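Local structure of putative enoyl-CoA hydratase/isomerase (Bordetella parapertussis, 3ISA) at residues A38-V43 / L91-G96. The protein is a putative enoyl-CoA hydratase/isomerase of the crotonase family, whose members typically act on acyl-CoA thioesters. Residues are numbered along the deposited sequence; the frame is centred on the assembly and turned at random. Where two conformers were deposited one is given.
Sequences ALIDGV and LQRVAG
Ile40 and Val43, one turn apart on helix 33-48, meet Arg93 and Val94 near the C-terminal end of helix 77-95. This is helix-helix packing in a crotonase-type fold: the two helices precede the neighbouring parallel strands 53-58 and 100-105 of the main sheet. The axes of the segments 38-43 and 91-95 run in roughly the same direction, 30° apart, and come no nearer than 10.3 Å, so the helices meet through side chains, of which Arg93 reaches furthest. Backbones approach most closely at Val43 and Val94, whose CA atoms are 7.2 Å apart. Here Val43 divides its two methyls between two partners. CG1, placed anti to the backbone N by a chi1 of 171°, faces the start of the arginine chain, 4.2 Å from Arg93 CB. CG2, lying beside the backbone N, reaches Val94 CG2 at 4.1 Å, and the two valine side chains cross at about a right angle. Val94 also packs on Leu116 and Ala119 of helix 112-119, which links this apolar contact to a third helix. No hydrogen bond joins the two segments; the polar end of Arg93 is instead held by Asp44, the residue following Val43, through a salt bridge from NE to OD1. The arginine chain, bent at chi2 and chi3, carries its guanidinium across to helix 33-48. Ile40 also touches Arg86 and Leu90, earlier on helix 77-95. The side chains of Ile40 and Arg93 cross at about a right angle, and one face of the guanidinium is covered by Ile40 CG2, 3.8 Å from Arg93 NE and 4.1 Å from both CZ and NH1 of Arg93.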
loop_
_atom_site.group_PDB
_atom_site.type_symbol
_atom_site.label_atom_id
_atom_site.label_comp_id
_atom_site.label_asym_id
_atom_site.label_seq_id
_atom_site.Cartn_x
_atom_site.Cartn_y
_atom_site.Cartn_z
ATOM N N ALA D 38 -19.430 4.155 -27.912
ATOM C CA ALA D 38 -20.660 3.376 -27.848
ATOM C C ALA D 38 -20.608 2.289 -26.766
ATOM O O ALA D 38 -21.604 2.048 -26.067
ATOM C CB ALA D 38 -20.938 2.745 -29.207
ATOM N N LEU D 39 -19.452 1.631 -26.648
ATOM C CA LEU D 39 -19.232 0.625 -25.623
ATOM C C LEU D 39 -19.247 1.241 -24.226
ATOM O O LEU D 39 -19.877 0.719 -23.335
ATOM C CB LEU D 39 -17.914 -0.099 -25.865
ATOM C CG LEU D 39 -18.032 -1.209 -26.927
ATOM C CD1 LEU D 39 -16.656 -1.490 -27.579
ATOM C CD2 LEU D 39 -18.653 -2.475 -26.365
ATOM N N ILE D 40 -18.573 2.370 -24.064
ATOM C CA ILE D 40 -18.556 3.071 -22.794
ATOM C C ILE D 40 -19.976 3.481 -22.363
ATOM O O ILE D 40 -20.352 3.246 -21.212
ATOM C CB ILE D 40 -17.597 4.299 -22.853
ATOM C CG1 ILE D 40 -16.130 3.814 -22.830
ATOM C CG2 ILE D 40 -17.831 5.214 -21.683
ATOM C CD1 ILE D 40 -15.084 4.871 -23.127
ATOM N N ASP D 41 -20.734 4.088 -23.289
ATOM C CA ASP D 41 -22.125 4.455 -23.037
ATOM C C ASP D 41 -22.990 3.254 -22.636
ATOM O O ASP D 41 -23.731 3.322 -21.643
ATOM C CB ASP D 41 -22.700 5.178 -24.259
ATOM C CG ASP D 41 -22.134 6.588 -24.430
ATOM O OD1 ASP D 41 -21.450 7.089 -23.502
ATOM O OD2 ASP D 41 -22.372 7.207 -25.486
ATOM N N GLY D 42 -22.874 2.153 -23.395
ATOM C CA GLY D 42 -23.630 0.929 -23.131
ATOM C C GLY D 42 -23.304 0.299 -21.783
ATOM O O GLY D 42 -24.212 -0.085 -21.037
ATOM N N VAL D 43 -22.008 0.179 -21.485
ATOM C CA VAL D 43 -21.539 -0.341 -20.187
ATOM C C VAL D 43 -22.016 0.535 -19.013
ATOM O O VAL D 43 -22.517 0.008 -18.015
ATOM C CB VAL D 43 -19.992 -0.576 -20.183
ATOM C CG1 VAL D 43 -19.509 -0.896 -18.804
ATOM C CG2 VAL D 43 -19.640 -1.747 -21.149
ATOM N N LEU D 91 -11.848 -0.471 -20.639
ATOM C CA LEU D 91 -11.374 -1.761 -20.107
ATOM C C LEU D 91 -11.520 -1.815 -18.575
ATOM O O LEU D 91 -11.919 -2.828 -18.003
ATOM C CB LEU D 91 -9.922 -2.007 -20.550
ATOM C CG LEU D 91 -9.708 -2.080 -22.062
ATOM C CD1 LEU D 91 -8.224 -2.183 -22.394
ATOM C CD2 LEU D 91 -10.504 -3.248 -22.645
ATOM N N GLN D 92 -11.231 -0.694 -17.924
ATOM C CA GLN D 92 -11.349 -0.627 -16.480
ATOM C C GLN D 92 -12.810 -0.714 -16.017
ATOM O O GLN D 92 -13.104 -1.347 -14.997
ATOM C CB GLN D 92 -10.627 0.626 -15.960
ATOM C CG GLN D 92 -9.096 0.496 -16.123
ATOM C CD GLN D 92 -8.325 1.639 -15.494
ATOM O OE1 GLN D 92 -8.894 2.484 -14.783
ATOM N NE2 GLN D 92 -7.018 1.664 -15.734
ATOM N N ARG D 93 -13.722 -0.098 -16.772
ATOM C CA ARG D 93 -15.152 -0.177 -16.486
ATOM C C ARG D 93 -15.656 -1.614 -16.614
ATOM O O ARG D 93 -16.395 -2.086 -15.760
ATOM C CB ARG D 93 -15.935 0.719 -17.444
ATOM C CG ARG D 93 -16.051 2.153 -16.983
ATOM C CD ARG D 93 -16.118 3.033 -18.197
ATOM N NE ARG D 93 -17.027 4.167 -18.068
ATOM C CZ ARG D 93 -16.650 5.399 -17.762
ATOM N NH1 ARG D 93 -17.554 6.362 -17.708
ATOM N NH2 ARG D 93 -15.376 5.675 -17.517
ATOM N N VAL D 94 -15.226 -2.303 -17.666
ATOM C CA VAL D 94 -15.598 -3.716 -17.869
ATOM C C VAL D 94 -14.964 -4.607 -16.775
ATOM O O VAL D 94 -15.674 -5.407 -16.128
ATOM C CB VAL D 94 -15.240 -4.195 -19.291
ATOM C CG1 VAL D 94 -15.596 -5.696 -19.477
ATOM C CG2 VAL D 94 -15.945 -3.316 -20.337
ATOM N N ALA D 95 -13.661 -4.427 -16.543
ATOM C CA ALA D 95 -12.920 -5.219 -15.531
ATOM C C ALA D 95 -13.491 -5.107 -14.122
ATOM O O ALA D 95 -13.595 -6.116 -13.409
ATOM C CB ALA D 95 -11.447 -4.873 -15.530
ATOM N N GLY D 96 -13.857 -3.886 -13.735
ATOM C CA GLY D 96 -14.400 -3.598 -12.401
ATOM C C GLY D 96 -15.927 -3.608 -12.334
ATOM O O GLY D 96 -16.510 -3.067 -11.398
#